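Local coordinates for Peptide/nickel transport system substrate-binding protein (PDB 5KZT) that binds peptides as an OppA-type solute-binding protein, here holding one in its cleft, and probably delivers them to a membrane transporter for uptake, at residues A[113-118]-A[423-428]; A[154-159]-A[431-436]; A[294-299]-A[352-357]. All coordinates share one frame; numbering follows the deposited sequence.

Contact 1 (A[113-118]-A[423-428]); sequences YSYLFD and SGWGPD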
ATOM      1  N   TYR A 113       9.705   2.513   4.469  1.00 14.45           N
ATOM      2  CA  TYR A 113       9.393   1.213   5.071  1.00 14.04           C
ATOM      3  C   TYR A 113      10.520   0.679   5.962  1.00 13.85           C
ATOM      4  O   TYR A 113      10.501  -0.480   6.381  1.00 13.56           O
ATOM      5  CB  TYR A 113       9.067   0.201   3.978  1.00 13.85           C
ATOM      6  CG  TYR A 113       7.613   0.071   3.592  1.00 13.93           C
ATOM      7  CD1 TYR A 113       6.627  -0.158   4.554  1.00 14.07           C
ATOM      8  CD2 TYR A 113       7.234   0.084   2.256  1.00 13.94           C
ATOM      9  CE1 TYR A 113       5.315  -0.362   4.193  1.00 14.21           C
ATOM     10  CE2 TYR A 113       5.922  -0.095   1.889  1.00 14.15           C
ATOM     11  CZ  TYR A 113       4.960  -0.320   2.855  1.00 14.25           C
ATOM     12  OH  TYR A 113       3.643  -0.545   2.475  1.00 14.01           O
ATOM     13  N   SER A 114      11.493   1.521   6.294  1.00 13.90           N
ATOM     14  CA  SER A 114      12.575   1.076   7.172  1.00 13.99           C
ATOM     15  C   SER A 114      12.055   0.510   8.510  1.00 14.19           C
ATOM     16  O   SER A 114      12.688  -0.368   9.096  1.00 14.08           O
ATOM     17  CB  SER A 114      13.579   2.197   7.410  1.00 14.40           C
ATOM     18  OG  SER A 114      12.994   3.224   8.167  1.00 14.67           O
ATOM     19  N   TYR A 115      10.895   0.996   8.969  1.00 14.39           N
ATOM     20  CA  TYR A 115      10.286   0.534  10.220  1.00 15.01           C
ATOM     21  C   TYR A 115       9.901  -0.967  10.224  1.00 14.61           C
ATOM     22  O   TYR A 115       9.855  -1.575  11.281  1.00 14.82           O
ATOM     23  CB  TYR A 115       9.092   1.411  10.610  1.00 15.81           C
ATOM     24  CG  TYR A 115       7.854   1.282   9.743  1.00 16.24           C
ATOM     25  CD1 TYR A 115       6.859   0.348  10.045  1.00 16.72           C
ATOM     26  CD2 TYR A 115       7.651   2.114   8.647  1.00 16.45           C
ATOM     27  CE1 TYR A 115       5.720   0.232   9.250  1.00 16.93           C
ATOM     28  CE2 TYR A 115       6.498   2.037   7.878  1.00 16.93           C
ATOM     29  CZ  TYR A 115       5.540   1.079   8.179  1.00 17.12           C
ATOM     30  OH  TYR A 115       4.395   0.978   7.431  1.00 17.40           O
ATOM     31  N   LEU A 116       9.674  -1.563   9.055  1.00 13.92           N
ATOM     32  CA  LEU A 116       9.377  -2.994   8.980  1.00 13.68           C
ATOM     33  C   LEU A 116      10.546  -3.833   9.485  1.00 13.60           C
ATOM     34  O   LEU A 116      10.362  -4.964   9.955  1.00 13.07           O
ATOM     35  CB  LEU A 116       9.051  -3.421   7.545  1.00 13.44           C
ATOM     36  CG  LEU A 116       7.771  -2.857   6.929  1.00 13.60           C
ATOM     37  CD1 LEU A 116       7.622  -3.352   5.508  1.00 13.52           C
ATOM     38  CD2 LEU A 116       6.551  -3.214   7.751  1.00 13.90           C
ATOM     39  N   PHE A 117      11.751  -3.274   9.399  1.00 14.09           N
ATOM     40  CA  PHE A 117      12.944  -3.964   9.861  1.00 14.67           C
ATOM     41  C   PHE A 117      13.129  -3.949  11.384  1.00 16.09           C
ATOM     42  O   PHE A 117      14.090  -4.531  11.880  1.00 15.96           O
ATOM     43  CB  PHE A 117      14.193  -3.420   9.139  1.00 14.60           C
ATOM     44  CG  PHE A 117      14.244  -3.804   7.707  1.00 13.85           C
ATOM     45  CD1 PHE A 117      13.455  -3.163   6.759  1.00 13.76           C
ATOM     46  CD2 PHE A 117      15.033  -4.859   7.303  1.00 14.07           C
ATOM     47  CE1 PHE A 117      13.465  -3.565   5.436  1.00 13.44           C
ATOM     48  CE2 PHE A 117      15.070  -5.244   5.987  1.00 13.73           C
ATOM     49  CZ  PHE A 117      14.287  -4.603   5.052  1.00 13.58           C
ATOM     50  N   ASP A 118      12.196  -3.347  12.114  1.00 17.51           N
ATOM     51  CA  ASP A 118      12.084  -3.544  13.572  1.00 19.53           C
ATOM     52  C   ASP A 118      12.021  -5.025  13.953  1.00 18.60           C
ATOM     53  O   ASP A 118      12.418  -5.385  15.043  1.00 18.30           O
ATOM     54  CB  ASP A 118      10.811  -2.891  14.118  1.00 21.81           C
ATOM     55  CG  ASP A 118      10.915  -1.393  14.270  1.00 24.86           C
ATOM     56  OD1 ASP A 118      12.020  -0.804  14.098  1.00 27.15           O
ATOM     57  OD2 ASP A 118       9.854  -0.784  14.615  1.00 28.01           O
ATOM     58  N   SER A 423      -6.644   9.559   1.684  1.00 19.58           N
ATOM     59  CA  SER A 423      -5.567   8.569   1.562  1.00 19.31           C
ATOM     60  C   SER A 423      -6.083   7.183   1.764  1.00 18.26           C
ATOM     61  O   SER A 423      -7.188   6.993   2.221  1.00 18.41           O
ATOM     62  CB  SER A 423      -4.466   8.873   2.544  1.00 19.90           C
ATOM     63  OG  SER A 423      -4.101  10.257   2.441  1.00 21.47           O
ATOM     64  N   GLY A 424      -5.285   6.201   1.388  1.00 17.86           N
ATOM     65  CA  GLY A 424      -5.676   4.816   1.597  1.00 17.51           C
ATOM     66  C   GLY A 424      -4.510   3.947   1.952  1.00 16.67           C
ATOM     67  O   GLY A 424      -3.370   4.229   1.547  1.00 16.89           O
ATOM     68  N   TRP A 425      -4.805   2.877   2.692  1.00 15.89           N
ATOM     69  CA  TRP A 425      -3.808   1.902   3.047  1.00 15.19           C
ATOM     70  C   TRP A 425      -4.332   0.522   2.796  1.00 15.15           C
ATOM     71  O   TRP A 425      -5.435   0.186   3.235  1.00 16.07           O
ATOM     72  CB  TRP A 425      -3.408   2.050   4.511  1.00 14.86           C
ATOM     73  CG  TRP A 425      -2.208   1.257   4.876  1.00 14.91           C
ATOM     74  CD1 TRP A 425      -2.177   0.086   5.579  1.00 15.45           C
ATOM     75  CD2 TRP A 425      -0.860   1.583   4.583  1.00 14.73           C
ATOM     76  NE1 TRP A 425      -0.885  -0.345   5.735  1.00 15.71           N
ATOM     77  CE2 TRP A 425      -0.050   0.559   5.142  1.00 15.17           C
ATOM     78  CE3 TRP A 425      -0.245   2.644   3.908  1.00 14.97           C
ATOM     79  CZ2 TRP A 425       1.347   0.566   5.043  1.00 15.44           C
ATOM     80  CZ3 TRP A 425       1.141   2.651   3.799  1.00 15.05           C
ATOM     81  CH2 TRP A 425       1.923   1.620   4.373  1.00 14.97           C
ATOM     82  N   GLY A 426      -3.515  -0.269   2.112  1.00 14.78           N
ATOM     83  CA  GLY A 426      -3.725  -1.698   1.941  1.00 14.95           C
ATOM     84  C   GLY A 426      -2.720  -2.454   2.789  1.00 14.50           C
ATOM     85  O   GLY A 426      -1.579  -1.997   2.978  1.00 14.37           O
ATOM     86  N   PRO A 427      -3.111  -3.623   3.303  1.00 14.75           N
ATOM     87  CA  PRO A 427      -2.258  -4.329   4.253  1.00 14.60           C
ATOM     88  C   PRO A 427      -1.030  -4.952   3.604  1.00 14.75           C
ATOM     89  O   PRO A 427      -1.120  -5.444   2.489  1.00 15.05           O
ATOM     90  CB  PRO A 427      -3.180  -5.405   4.803  1.00 15.17           C
ATOM     91  CG  PRO A 427      -4.112  -5.690   3.664  1.00 15.59           C
ATOM     92  CD  PRO A 427      -4.345  -4.372   3.003  1.00 15.10           C
ATOM     93  N   ASP A 428       0.084  -4.961   4.328  1.00 14.46           N
ATOM     94  CA  ASP A 428       1.319  -5.626   3.872  1.00 15.03           C
ATOM     95  C   ASP A 428       1.523  -7.010   4.485  1.00 15.47           C
ATOM     96  O   ASP A 428       2.391  -7.742   4.030  1.00 15.92           O
ATOM     97  CB  ASP A 428       2.521  -4.740   4.186  1.00 14.98           C
ATOM     98  CG  ASP A 428       2.377  -3.353   3.597  1.00 14.65           C
ATOM     99  OD1 ASP A 428       1.773  -3.227   2.515  1.00 14.82           O
ATOM    100  OD2 ASP A 428       2.814  -2.379   4.230  1.00 15.40           O
TER
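The peptide-binding cleft of this OppA protein is lined here, where Tyr-113 reaches across to Trp-425 at the end of strand 420-425 and to Asp-428 in the loop that follows. The phenol OH of Tyr-113 donates to OD2 of Asp-428 at 2.7 Å. It meets that oxygen on its syn side, 33° out of the carboxylate plane, and ring and carboxylate are turned 74° apart. Asp-428 CG lies anti to its own carbonyl carbon (chi1 -55°), which puts the carboxylate in front of the incoming phenol. Tyr-113 OH also sits 3.4 Å from Trp-425 CH2, and CZ of Tyr-113 packs obliquely on that indole corner. Tyr-115, two residues on, brings its own OH to 3.9 Å from Trp-425 CZ2, and the two hydroxyls come to the outer rim of the indole from opposite sides of its plane. The bound peptide is gripped by both segments: its backbone is hydrogen-bonded by Tyr-113 OH and by Asp-428 OD1, is paired with the main chain of Gly-424 and Gly-426, and packs on Trp-425. Recognition of the ligand main chain from both walls of a cleft is typical of OppA-like peptide-binding proteins.

Contact 2 (A[154-159]-A[431-436]); sequences TAYINS and DPSTFL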
ATOM      1  N   THR A 154       8.296 -13.454  15.429  1.00 20.50           N
ATOM      2  CA  THR A 154       7.471 -12.649  14.543  1.00 20.40           C
ATOM      3  C   THR A 154       6.659 -13.617  13.680  1.00 20.64           C
ATOM      4  O   THR A 154       7.169 -14.201  12.707  1.00 20.10           O
ATOM      5  CB  THR A 154       8.362 -11.722  13.681  1.00 19.92           C
ATOM      6  OG1 THR A 154       9.136 -10.860  14.535  1.00 19.73           O
ATOM      7  CG2 THR A 154       7.543 -10.874  12.735  1.00 19.71           C
ATOM      8  N   ALA A 155       5.392 -13.783  14.041  1.00 21.20           N
ATOM      9  CA  ALA A 155       4.523 -14.757  13.373  1.00 21.99           C
ATOM     10  C   ALA A 155       4.375 -14.526  11.863  1.00 21.30           C
ATOM     11  O   ALA A 155       4.173 -15.473  11.130  1.00 22.17           O
ATOM     12  CB  ALA A 155       3.155 -14.756  14.002  1.00 22.80           C
ATOM     13  N   TYR A 156       4.472 -13.277  11.413  1.00 20.37           N
ATOM     14  CA  TYR A 156       4.255 -12.912   9.999  1.00 19.63           C
ATOM     15  C   TYR A 156       5.579 -12.684   9.263  1.00 18.71           C
ATOM     16  O   TYR A 156       5.607 -12.064   8.178  1.00 17.77           O
ATOM     17  CB  TYR A 156       3.368 -11.644   9.881  1.00 19.94           C
ATOM     18  CG  TYR A 156       3.742 -10.512  10.828  1.00 20.22           C
ATOM     19  CD1 TYR A 156       4.777  -9.643  10.534  1.00 19.86           C
ATOM     20  CD2 TYR A 156       3.053 -10.330  12.022  1.00 21.26           C
ATOM     21  CE1 TYR A 156       5.120  -8.619  11.405  1.00 20.32           C
ATOM     22  CE2 TYR A 156       3.389  -9.317  12.903  1.00 21.61           C
ATOM     23  CZ  TYR A 156       4.400  -8.457  12.585  1.00 21.34           C
ATOM     24  OH  TYR A 156       4.741  -7.466  13.462  1.00 22.48           O
ATOM     25  N   ILE A 157       6.682 -13.177   9.830  1.00 17.86           N
ATOM     26  CA  ILE A 157       7.991 -12.952   9.228  1.00 17.25           C
ATOM     27  C   ILE A 157       8.074 -13.399   7.762  1.00 16.40           C
ATOM     28  O   ILE A 157       8.709 -12.734   6.957  1.00 15.81           O
ATOM     29  CB  ILE A 157       9.130 -13.573  10.067  1.00 17.73           C
ATOM     30  CG1 ILE A 157      10.497 -13.088   9.569  1.00 17.55           C
ATOM     31  CG2 ILE A 157       9.062 -15.091  10.074  1.00 18.42           C
ATOM     32  CD1 ILE A 157      10.743 -11.607   9.730  1.00 17.30           C
ATOM     33  N   ASN A 158       7.436 -14.506   7.417  1.00 16.27           N
ATOM     34  CA  ASN A 158       7.465 -14.964   6.025  1.00 16.19           C
ATOM     35  C   ASN A 158       6.718 -14.002   5.073  1.00 15.15           C
ATOM     36  O   ASN A 158       7.058 -13.913   3.883  1.00 14.67           O
ATOM     37  CB  ASN A 158       6.916 -16.373   5.907  1.00 17.34           C
ATOM     38  CG  ASN A 158       7.792 -17.404   6.588  1.00 18.22           C
ATOM     39  OD1 ASN A 158       8.900 -17.107   7.073  1.00 18.88           O
ATOM     40  ND2 ASN A 158       7.298 -18.630   6.645  1.00 19.21           N
ATOM     41  N   SER A 159       5.716 -13.290   5.590  1.00 14.75           N
ATOM     42  CA  SER A 159       5.031 -12.233   4.809  1.00 14.21           C
ATOM     43  C   SER A 159       5.958 -11.035   4.559  1.00 13.73           C
ATOM     44  O   SER A 159       5.953 -10.431   3.476  1.00 12.80           O
ATOM     45  CB  SER A 159       3.745 -11.779   5.500  1.00 14.37           C
ATOM     46  OG  SER A 159       2.815 -12.838   5.675  1.00 14.79           O
ATOM     47  N   ASP A 431      -2.256  -8.792  10.056  1.00 18.76           N
ATOM     48  CA  ASP A 431      -2.246  -8.465  11.477  1.00 18.91           C
ATOM     49  C   ASP A 431      -2.672  -6.994  11.558  1.00 17.72           C
ATOM     50  O   ASP A 431      -2.383  -6.232  10.631  1.00 16.88           O
ATOM     51  CB  ASP A 431      -0.822  -8.659  12.030  1.00 19.21           C
ATOM     52  CG  ASP A 431      -0.709  -8.371  13.520  1.00 19.79           C
ATOM     53  OD1 ASP A 431      -0.903  -9.298  14.326  1.00 21.23           O
ATOM     54  OD2 ASP A 431      -0.421  -7.222  13.896  1.00 19.70           O
ATOM     55  N   PRO A 432      -3.364  -6.573  12.645  1.00 17.62           N
ATOM     56  CA  PRO A 432      -3.795  -5.176  12.722  1.00 16.86           C
ATOM     57  C   PRO A 432      -2.675  -4.128  12.679  1.00 15.93           C
ATOM     58  O   PRO A 432      -2.904  -3.001  12.241  1.00 15.16           O
ATOM     59  CB  PRO A 432      -4.516  -5.110  14.075  1.00 17.75           C
ATOM     60  CG  PRO A 432      -4.962  -6.501  14.336  1.00 18.86           C
ATOM     61  CD  PRO A 432      -3.847  -7.349  13.808  1.00 18.67           C
ATOM     62  N   SER A 433      -1.481  -4.513  13.122  1.00 15.97           N
ATOM     63  CA  SER A 433      -0.330  -3.611  13.155  1.00 15.67           C
ATOM     64  C   SER A 433       0.046  -3.022  11.805  1.00 15.00           C
ATOM     65  O   SER A 433       0.569  -1.908  11.759  1.00 14.93           O
ATOM     66  CB  SER A 433       0.889  -4.294  13.791  1.00 16.12           C
ATOM     67  OG  SER A 433       1.341  -5.398  13.018  1.00 16.52           O
ATOM     68  N   THR A 434      -0.210  -3.732  10.705  1.00 14.68           N
ATOM     69  CA  THR A 434       0.048  -3.148   9.392  1.00 14.47           C
ATOM     70  C   THR A 434      -0.669  -1.792   9.218  1.00 14.13           C
ATOM     71  O   THR A 434      -0.114  -0.871   8.618  1.00 14.06           O
ATOM     72  CB  THR A 434      -0.255  -4.110   8.220  1.00 14.62           C
ATOM     73  OG1 THR A 434       0.244  -3.534   6.995  1.00 14.41           O
ATOM     74  CG2 THR A 434      -1.749  -4.434   8.093  1.00 14.92           C
ATOM     75  N   PHE A 435      -1.866  -1.656   9.792  1.00 14.30           N
ATOM     76  CA  PHE A 435      -2.602  -0.382   9.803  1.00 14.22           C
ATOM     77  C   PHE A 435      -2.228   0.522  10.985  1.00 14.57           C
ATOM     78  O   PHE A 435      -1.966   1.727  10.818  1.00 14.29           O
ATOM     79  CB  PHE A 435      -4.113  -0.651   9.844  1.00 14.63           C
ATOM     80  CG  PHE A 435      -4.651  -1.291   8.578  1.00 14.59           C
ATOM     81  CD1 PHE A 435      -5.097  -0.503   7.530  1.00 14.69           C
ATOM     82  CD2 PHE A 435      -4.708  -2.676   8.445  1.00 15.23           C
ATOM     83  CE1 PHE A 435      -5.574  -1.090   6.365  1.00 14.80           C
ATOM     84  CE2 PHE A 435      -5.165  -3.262   7.280  1.00 15.11           C
ATOM     85  CZ  PHE A 435      -5.597  -2.458   6.237  1.00 15.02           C
ATOM     86  N   LEU A 436      -2.209  -0.050  12.175  1.00 15.42           N
ATOM     87  CA  LEU A 436      -2.073   0.767  13.387  1.00 16.01           C
ATOM     88  C   LEU A 436      -0.700   1.431  13.505  1.00 16.12           C
ATOM     89  O   LEU A 436      -0.604   2.570  13.962  1.00 16.07           O
ATOM     90  CB  LEU A 436      -2.380  -0.070  14.627  1.00 16.84           C
ATOM     91  CG  LEU A 436      -3.785  -0.699  14.729  1.00 17.38           C
ATOM     92  CD1 LEU A 436      -3.822  -1.775  15.806  1.00 18.26           C
ATOM     93  CD2 LEU A 436      -4.840   0.349  14.999  1.00 17.55           C
TER
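Tyr-156 lays its ring alongside the turn that starts helix 433-436, and the touching is light: CD2 of the ring lies 4.2 Å from CB of Asp-431, and the phenol OH stops 4.0 Å from OG of Ser-433, a packing distance. Both neighbours lie obliquely to the ring. The ring gets there because CG of Tyr-156 is tucked between the backbone N and the carbonyl carbon (chi1 45°). CG2 of Thr-154 covers one face of the Tyr-156 ring, 3.6 Å above the plane and offset toward the rim.

Behind this first shell, Asp-431 and Ser-433 hold each other. OD2 of Asp-431 takes the backbone N-H of Ser-433 at 3.0 Å, with a fairly straight N-H...O angle of 159°, and also the hydroxyl OG of Ser-433 at 2.7 Å. The two donors reach the anti side of this oxygen from opposite faces of the carboxylate plane. A salt bridge to Arg-473 of helix 471-487 grips OD2 as well, which would be expected to favour the charged carboxylate.

Further out, Tyr-429 joins both sides of the contact, stacking its ring on Tyr-156 and hydrogen-bonding through OH to Ser-433 OG. Tyr-156 itself occupies the N-cap position of helix 157-161. The contact thus joins the entries to two short helices, and the bond from Ser-433 N to Asp-431 OD2 is a classic helix N-terminal capping interaction.

Contact 3 (A[294-299]-A[352-357]); sequences RKAIAL and QKAWKA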
ATOM      1  N   ARG A 294     -11.170  18.811  13.669  1.00 21.94           N
ATOM      2  CA  ARG A 294     -11.033  17.460  13.080  1.00 21.44           C
ATOM      3  C   ARG A 294     -12.355  16.678  13.172  1.00 21.66           C
ATOM      4  O   ARG A 294     -12.800  16.066  12.191  1.00 20.65           O
ATOM      5  CB  ARG A 294      -9.913  16.653  13.769  1.00 21.01           C
ATOM      6  CG  ARG A 294      -8.523  17.249  13.578  1.00 20.68           C
ATOM      7  CD  ARG A 294      -7.439  16.244  13.875  1.00 20.36           C
ATOM      8  NE  ARG A 294      -7.416  15.770  15.262  1.00 20.60           N
ATOM      9  CZ  ARG A 294      -6.844  16.389  16.295  1.00 21.35           C
ATOM     10  NH1 ARG A 294      -6.267  17.590  16.175  1.00 21.48           N
ATOM     11  NH2 ARG A 294      -6.873  15.801  17.493  1.00 22.13           N
ATOM     12  N   LYS A 295     -12.960  16.720  14.364  1.00 22.74           N
ATOM     13  CA  LYS A 295     -14.220  16.023  14.654  1.00 23.97           C
ATOM     14  C   LYS A 295     -15.359  16.548  13.775  1.00 23.99           C
ATOM     15  O   LYS A 295     -16.188  15.771  13.319  1.00 23.65           O
ATOM     16  CB  LYS A 295     -14.588  16.169  16.143  1.00 25.52           C
ATOM     17  CG  LYS A 295     -15.829  15.387  16.558  1.00 27.21           C
ATOM     18  CD  LYS A 295     -16.153  15.531  18.040  1.00 29.20           C
ATOM     19  CE  LYS A 295     -15.237  14.694  18.928  1.00 30.04           C
ATOM     20  NZ  LYS A 295     -15.469  13.237  18.718  1.00 30.88           N
ATOM     21  N   ALA A 296     -15.387  17.864  13.564  1.00 24.36           N
ATOM     22  CA  ALA A 296     -16.432  18.503  12.746  1.00 24.83           C
ATOM     23  C   ALA A 296     -16.401  17.976  11.315  1.00 24.24           C
ATOM     24  O   ALA A 296     -17.431  17.531  10.794  1.00 24.23           O
ATOM     25  CB  ALA A 296     -16.264  20.005  12.747  1.00 25.23           C
ATOM     26  N   ILE A 297     -15.215  18.016  10.699  1.00 23.39           N
ATOM     27  CA  ILE A 297     -15.030  17.497   9.335  1.00 23.22           C
ATOM     28  C   ILE A 297     -15.363  15.987   9.307  1.00 22.37           C
ATOM     29  O   ILE A 297     -16.083  15.518   8.417  1.00 21.53           O
ATOM     30  CB  ILE A 297     -13.576  17.724   8.830  1.00 23.24           C
ATOM     31  CG1 ILE A 297     -13.227  19.223   8.746  1.00 24.43           C
ATOM     32  CG2 ILE A 297     -13.309  17.015   7.502  1.00 22.93           C
ATOM     33  CD1 ILE A 297     -14.047  20.051   7.814  1.00 25.50           C
ATOM     34  N   ALA A 298     -14.858  15.251  10.301  1.00 21.43           N
ATOM     35  CA  ALA A 298     -14.986  13.795  10.326  1.00 21.33           C
ATOM     36  C   ALA A 298     -16.435  13.334  10.317  1.00 21.94           C
ATOM     37  O   ALA A 298     -16.792  12.436   9.552  1.00 21.54           O
ATOM     38  CB  ALA A 298     -14.286  13.205  11.542  1.00 21.23           C
ATOM     39  N   LEU A 299     -17.238  13.946  11.179  1.00 22.74           N
ATOM     40  CA  LEU A 299     -18.606  13.519  11.405  1.00 23.64           C
ATOM     41  C   LEU A 299     -19.599  14.111  10.418  1.00 24.17           C
ATOM     42  O   LEU A 299     -20.775  13.742  10.453  1.00 25.28           O
ATOM     43  CB  LEU A 299     -19.024  13.832  12.836  1.00 24.50           C
ATOM     44  CG  LEU A 299     -18.203  13.207  13.960  1.00 24.27           C
ATOM     45  CD1 LEU A 299     -18.825  13.615  15.284  1.00 25.45           C
ATOM     46  CD2 LEU A 299     -18.123  11.697  13.863  1.00 24.04           C
ATOM     47  N   GLN A 352     -21.740  19.466  13.965  1.00 30.90           N
ATOM     48  CA  GLN A 352     -22.038  20.891  14.122  1.00 31.84           C
ATOM     49  C   GLN A 352     -21.729  21.386  15.542  1.00 32.39           C
ATOM     50  O   GLN A 352     -21.257  22.503  15.705  1.00 32.51           O
ATOM     51  CB  GLN A 352     -23.499  21.189  13.717  1.00 32.99           C
ATOM     52  CG  GLN A 352     -23.693  21.110  12.206  1.00 32.88           C
ATOM     53  CD  GLN A 352     -25.145  21.103  11.746  1.00 34.26           C
ATOM     54  OE1 GLN A 352     -26.074  20.870  12.527  1.00 34.97           O
ATOM     55  NE2 GLN A 352     -25.343  21.359  10.450  1.00 34.39           N
ATOM     56  N   LYS A 353     -21.982  20.545  16.543  1.00 32.78           N
ATOM     57  CA  LYS A 353     -21.565  20.813  17.926  1.00 33.66           C
ATOM     58  C   LYS A 353     -20.036  21.017  18.010  1.00 31.86           C
ATOM     59  O   LYS A 353     -19.570  22.019  18.556  1.00 32.32           O
ATOM     60  CB  LYS A 353     -21.999  19.668  18.864  1.00 34.83           C
ATOM     61  CG  LYS A 353     -21.641  19.905  20.329  1.00 36.79           C
ATOM     62  CD  LYS A 353     -22.102  18.803  21.274  1.00 38.08           C
ATOM     63  CE  LYS A 353     -22.102  19.333  22.707  1.00 40.28           C
ATOM     64  NZ  LYS A 353     -21.956  18.265  23.735  1.00 40.92           N
ATOM     65  N   ALA A 354     -19.279  20.069  17.461  1.00 30.08           N
ATOM     66  CA  ALA A 354     -17.817  20.168  17.422  1.00 28.72           C
ATOM     67  C   ALA A 354     -17.353  21.387  16.624  1.00 28.35           C
ATOM     68  O   ALA A 354     -16.417  22.069  17.017  1.00 28.29           O
ATOM     69  CB  ALA A 354     -17.208  18.895  16.832  1.00 27.53           C
ATOM     70  N   TRP A 355     -18.007  21.650  15.492  1.00 28.03           N
ATOM     71  CA  TRP A 355     -17.675  22.802  14.651  1.00 27.85           C
ATOM     72  C   TRP A 355     -17.816  24.134  15.406  1.00 29.11           C
ATOM     73  O   TRP A 355     -16.875  24.935  15.422  1.00 28.98           O
ATOM     74  CB  TRP A 355     -18.555  22.784  13.402  1.00 27.73           C
ATOM     75  CG  TRP A 355     -18.363  23.901  12.437  1.00 27.66           C
ATOM     76  CD1 TRP A 355     -19.292  24.821  12.081  1.00 28.78           C
ATOM     77  CD2 TRP A 355     -17.203  24.179  11.649  1.00 27.13           C
ATOM     78  NE1 TRP A 355     -18.789  25.670  11.134  1.00 28.86           N
ATOM     79  CE2 TRP A 355     -17.502  25.303  10.853  1.00 27.65           C
ATOM     80  CE3 TRP A 355     -15.939  23.582  11.530  1.00 26.21           C
ATOM     81  CZ2 TRP A 355     -16.584  25.864   9.976  1.00 27.54           C
ATOM     82  CZ3 TRP A 355     -15.025  24.142  10.657  1.00 25.94           C
ATOM     83  CH2 TRP A 355     -15.351  25.274   9.891  1.00 26.61           C
ATOM     84  N   LYS A 356     -18.966  24.360  16.037  1.00 30.65           N
ATOM     85  CA  LYS A 356     -19.184  25.613  16.800  1.00 32.06           C
ATOM     86  C   LYS A 356     -18.132  25.798  17.918  1.00 31.96           C
ATOM     87  O   LYS A 356     -17.588  26.895  18.096  1.00 31.97           O
ATOM     88  CB  LYS A 356     -20.619  25.695  17.364  1.00 33.87           C
ATOM     89  CG  LYS A 356     -21.707  25.827  16.287  1.00 34.66           C
ATOM     90  CD  LYS A 356     -23.057  26.330  16.798  1.00 36.94           C
ATOM     91  CE  LYS A 356     -24.020  25.224  17.229  1.00 37.62           C
ATOM     92  NZ  LYS A 356     -24.536  24.405  16.096  1.00 37.42           N
ATOM     93  N   ALA A 357     -17.833  24.717  18.636  1.00 31.75           N
ATOM     94  CA  ALA A 357     -16.874  24.752  19.754  1.00 31.82           C
ATOM     95  C   ALA A 357     -15.441  24.996  19.283  1.00 31.05           C
ATOM     96  O   ALA A 357     -14.705  25.777  19.886  1.00 31.46           O
ATOM     97  CB  ALA A 357     -16.952  23.464  20.555  1.00 31.55           C
TER
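Lys-295 is the first residue of helix 291-299 in this segment to meet helix 348-362, and it does so with its aliphatic stem; Arg-294 before it points away and is tied to the backbone at Asp-488 and Val-489, just ahead of strand 491-503. CG of Lys-295 stands anti to the backbone N (chi1 -176°), which runs the chain past the methyl of Ala-354; Lys-295 CD comes to 3.7 Å from Ala-354 CB, with CB and CG hardly farther. Bends at chi3 and chi4 then carry the amino group away from the partner helix.

Ala-296 follows and lies at the centre of the packing. Its CB points at the other helix and sits 3.6 Å from the backbone N of Trp-355 and 3.7 Å from Trp-355 CB. Ala-296 CB also lies 3.8 Å from Trp-355 CE3, at the indole edge and near its plane. Ala-354 CB flanks it, 4.3 Å from Ala-296 CB. With alanines on both sides, the segments come close: the CA atoms of Ala-296 and Trp-355 are 4.9 Å apart, and the axes of these short segments approach to 7.5 Å while running nearly antiparallel at 152°.

Ile-297, a residue later, turns to the sheet side and packs on Phe-277 of strand 264-277 and Leu-397 of strand 397-404. Trp-355 also packs on Leu-397, while its NE1 hydrogen-bonds to Asp-395 O, in the loop just before strand 397-404. The helix pair thus lies against these two strands.

Overall arrangement
From the N terminus, the chain first lays down 113-118 and then 154-159, both left waiting for partners far ahead. It next builds helix 291-299, and helix 348-362 returns to close contact 3, a local loop nested inside those of the other two; 52 residues separate 294-299 from 352-357. Strand 420-425 then brings 423-428 back to 113-118, closing contact 1, and 431-436 follows two residues later to meet 154-159 in contact 2, so these two loops cross. Contacts 1 and 2 touch, through Asp-428 N and Thr-434 OG1 among others, and join the early segments to the strand-turn-helix run. Contact 3 packs a helix pair about 30 Å from contact 1, centre to centre.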